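Local coordinates for effector protein hopAB3 (PDB 3TJY), which is recognised by the tomato resistance protein Pto, triggering Pto- and Prf-dependent hypersensitive cell death, and promotes virulence in susceptible plants, at residues R9-L14 and I67-A72. Sequence-based numbering, arbitrary orientation.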
ATOM      1  N   ARG A   9      -7.444   3.408  -5.871  1.00 11.28           N
ATOM      2  CA  ARG A   9      -8.422   3.298  -4.793  1.00 13.92           C
ATOM      3  C   ARG A   9      -7.708   3.131  -3.439  1.00 12.92           C
ATOM      4  O   ARG A   9      -8.130   3.699  -2.430  1.00 10.75           O
ATOM      5  CB  ARG A   9      -9.370   2.120  -5.058  1.00 12.56           C
ATOM      6  CG  ARG A   9     -10.303   1.767  -3.917  1.00 24.31           C
ATOM      7  CD  ARG A   9     -11.221   2.929  -3.568  1.00 35.96           C
ATOM      8  NE  ARG A   9     -12.398   2.495  -2.818  1.00 44.20           N
ATOM      9  CZ  ARG A   9     -13.189   3.319  -2.138  1.00 44.73           C
ATOM     10  NH1 ARG A   9     -14.242   2.847  -1.484  1.00 45.02           N
ATOM     11  NH2 ARG A   9     -12.918   4.615  -2.105  1.00 45.05           N
ATOM     12  N   ILE A  10      -6.623   2.361  -3.416  1.00 10.95           N
ATOM     13  CA  ILE A  10      -5.837   2.227  -2.187  1.00  9.66           C
ATOM     14  C   ILE A  10      -5.343   3.607  -1.750  1.00 11.62           C
ATOM     15  O   ILE A  10      -5.488   3.991  -0.593  1.00 12.39           O
ATOM     16  CB  ILE A  10      -4.649   1.241  -2.360  1.00 10.65           C
ATOM     17  CG1 ILE A  10      -5.170  -0.173  -2.632  1.00 12.84           C
ATOM     18  CG2 ILE A  10      -3.795   1.196  -1.102  1.00 11.21           C
ATOM     19  CD1 ILE A  10      -4.045  -1.179  -3.072  1.00  9.72           C
ATOM     20  N   VAL A  11      -4.741   4.346  -2.675  1.00  9.84           N
ATOM     21  CA  VAL A  11      -4.246   5.672  -2.343  1.00 10.51           C
ATOM     22  C   VAL A  11      -5.388   6.566  -1.858  1.00 11.86           C
ATOM     23  O   VAL A  11      -5.247   7.252  -0.859  1.00 10.86           O
ATOM     24  CB  VAL A  11      -3.490   6.291  -3.525  1.00 10.13           C
ATOM     25  CG1 VAL A  11      -3.144   7.771  -3.258  1.00 11.28           C
ATOM     26  CG2 VAL A  11      -2.229   5.467  -3.807  1.00 12.00           C
ATOM     27  N   GLN A  12      -6.513   6.552  -2.574  1.00 11.29           N
ATOM     28  CA  GLN A  12      -7.697   7.310  -2.170  1.00 10.68           C
ATOM     29  C   GLN A  12      -8.127   6.980  -0.748  1.00 10.56           C
ATOM     30  O   GLN A  12      -8.441   7.871   0.042  1.00 14.74           O
ATOM     31  CB  GLN A  12      -8.871   6.971  -3.106  1.00  9.00           C
ATOM     32  CG  GLN A  12     -10.220   7.520  -2.658  1.00 13.19           C
ATOM     33  CD  GLN A  12     -11.357   7.066  -3.578  1.00 15.03           C
ATOM     34  OE1 GLN A  12     -11.362   5.929  -4.062  1.00 15.90           O
ATOM     35  NE2 GLN A  12     -12.317   7.955  -3.823  1.00 13.47           N
ATOM     36  N   GLN A  13      -8.220   5.683  -0.461  1.00 10.26           N
ATOM     37  CA  GLN A  13      -8.647   5.246   0.859  1.00 10.36           C
ATOM     38  C   GLN A  13      -7.635   5.617   1.946  1.00 11.22           C
ATOM     39  O   GLN A  13      -8.026   5.929   3.080  1.00 16.03           O
ATOM     40  CB  GLN A  13      -8.894   3.751   0.855  1.00 10.51           C
ATOM     41  CG  GLN A  13     -10.128   3.332   0.073  1.00 13.88           C
ATOM     42  CD  GLN A  13     -10.307   1.834   0.120  1.00 17.30           C
ATOM     43  OE1 GLN A  13      -9.398   1.094  -0.201  1.00 17.94           O
ATOM     44  NE2 GLN A  13     -11.472   1.384   0.568  1.00 31.23           N
ATOM     45  N   LEU A  14      -6.343   5.551   1.622  1.00 10.83           N
ATOM     46  CA  LEU A  14      -5.312   5.993   2.579  1.00  9.75           C
ATOM     47  C   LEU A  14      -5.462   7.477   2.915  1.00 11.71           C
ATOM     48  O   LEU A  14      -5.417   7.865   4.085  1.00 15.40           O
ATOM     49  CB  LEU A  14      -3.906   5.720   2.027  1.00 13.99           C
ATOM     50  CG  LEU A  14      -3.501   4.245   2.035  1.00 11.56           C
ATOM     51  CD1 LEU A  14      -2.228   4.014   1.224  1.00 12.21           C
ATOM     52  CD2 LEU A  14      -3.351   3.726   3.461  1.00 13.76           C
ATOM     53  N   ILE A  67       3.100  -3.684  -7.674  1.00 10.28           N
ATOM     54  CA  ILE A  67       3.788  -2.823  -8.626  1.00 10.20           C
ATOM     55  C   ILE A  67       2.966  -1.561  -8.859  1.00 12.12           C
ATOM     56  O   ILE A  67       3.495  -0.446  -8.828  1.00  9.96           O
ATOM     57  CB  ILE A  67       4.022  -3.549  -9.970  1.00  9.75           C
ATOM     58  CG1 ILE A  67       5.018  -4.680  -9.792  1.00 11.35           C
ATOM     59  CG2 ILE A  67       4.503  -2.574 -11.041  1.00 10.08           C
ATOM     60  CD1 ILE A  67       5.121  -5.623 -10.995  1.00 15.64           C
ATOM     61  N   ALA A  68       1.673  -1.730  -9.113  1.00  8.98           N
ATOM     62  CA  ALA A  68       0.813  -0.573  -9.373  1.00  9.45           C
ATOM     63  C   ALA A  68       0.763   0.358  -8.173  1.00  8.49           C
ATOM     64  O   ALA A  68       0.741   1.569  -8.336  1.00  9.32           O
ATOM     65  CB  ALA A  68      -0.610  -1.021  -9.765  1.00 11.14           C
ATOM     66  N   LEU A  69       0.746  -0.194  -6.966  1.00  8.51           N
ATOM     67  CA  LEU A  69       0.707   0.662  -5.784  1.00  9.24           C
ATOM     68  C   LEU A  69       2.016   1.421  -5.588  1.00  8.19           C
ATOM     69  O   LEU A  69       2.016   2.616  -5.239  1.00 10.37           O
ATOM     70  CB  LEU A  69       0.342  -0.145  -4.518  1.00  9.73           C
ATOM     71  CG  LEU A  69       0.241   0.725  -3.257  1.00 10.12           C
ATOM     72  CD1 LEU A  69      -0.818   1.815  -3.435  1.00 10.43           C
ATOM     73  CD2 LEU A  69      -0.103  -0.144  -2.041  1.00 10.11           C
ATOM     74  N   ARG A  70       3.145   0.756  -5.799  0.55 10.17           N
ATOM     75  CA  ARG A  70       4.417   1.462  -5.685  0.55  7.04           C
ATOM     76  C   ARG A  70       4.462   2.614  -6.694  0.55  8.81           C
ATOM     77  O   ARG A  70       4.922   3.724  -6.375  0.55  8.30           O
ATOM     78  CB  ARG A  70       5.593   0.509  -5.894  0.55 12.39           C
ATOM     79  CG  ARG A  70       6.882   1.040  -5.327  0.55 24.59           C
ATOM     80  CD  ARG A  70       8.064   0.561  -6.139  0.55 25.40           C
ATOM     81  NE  ARG A  70       8.987  -0.302  -5.411  0.55 28.34           N
ATOM     82  CZ  ARG A  70       9.368  -0.139  -4.147  0.55 26.61           C
ATOM     83  NH1 ARG A  70       8.905   0.869  -3.403  0.55 11.73           N
ATOM     84  NH2 ARG A  70      10.220  -1.013  -3.625  0.55 14.35           N
ATOM     85  N   GLU A  71       3.991   2.354  -7.913  1.00  9.97           N
ATOM     86  CA  GLU A  71       3.954   3.409  -8.928  1.00  9.59           C
ATOM     87  C   GLU A  71       3.072   4.563  -8.489  1.00 10.32           C
ATOM     88  O   GLU A  71       3.438   5.733  -8.650  1.00 10.88           O
ATOM     89  CB  GLU A  71       3.446   2.857 -10.266  1.00  7.25           C
ATOM     90  CG  GLU A  71       4.435   1.896 -10.903  1.00  8.41           C
ATOM     91  CD  GLU A  71       3.841   1.170 -12.101  1.00 11.43           C
ATOM     92  OE1 GLU A  71       2.627   1.361 -12.369  1.00 16.70           O
ATOM     93  OE2 GLU A  71       4.594   0.414 -12.746  1.00 13.60           O
ATOM     94  N   ALA A  72       1.898   4.232  -7.953  1.00  8.31           N
ATOM     95  CA  ALA A  72       0.940   5.256  -7.549  1.00  8.83           C
ATOM     96  C   ALA A  72       1.447   6.094  -6.378  1.00 12.09           C
ATOM     97  O   ALA A  72       1.257   7.315  -6.352  1.00 10.12           O
ATOM     98  CB  ALA A  72      -0.398   4.610  -7.207  1.00 10.54           C
TER
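Ile10 and Val11 of helix 3-16 face Leu69 and Ala72 of helix 64-77 where the axes of segments 9-14 and 67-72 pass 10.2 Å apart and cross at -54°. Ile10 lies across from Leu69 and Val11 from Ala72, with CA atoms 7.6 and 7.4 Å apart respectively. Leu69 reaches across with its two terminal methyls: its CG stands anti to the backbone N (chi1 -178°), and the methyls come closer to the other helix than the start of the side chain suggests. Leu69 CD1 settles between two neighbours, 3.8 Å from Ile10 CG2 and 3.9 Å from Val11 CG2, while Leu69 CD2 also touches Ile10 CG2 at 4.0 Å. The side chains of Ile10 and Leu69 cross nearly at right angles, and CG2 of Ile10 touches both leucine methyls. Val11 turns CG2 beside its backbone N, where this one methyl serves both Leu69 and the CB of Ala72, 4.0 Å away. Phe47 of helix 41-50, Phe28 of helix 21-32 and Phe51 also pack on Leu69, placing it in the core of the helical bundle that forms this Pto-binding domain. The contact joins helices 3-16 and 64-77 through segments 53 residues apart in sequence. With no hydrogen bond or salt bridge between these segments, no directional bond fixes their pairing, which rests on the fit of apolar side chains, mostly methyl on methyl.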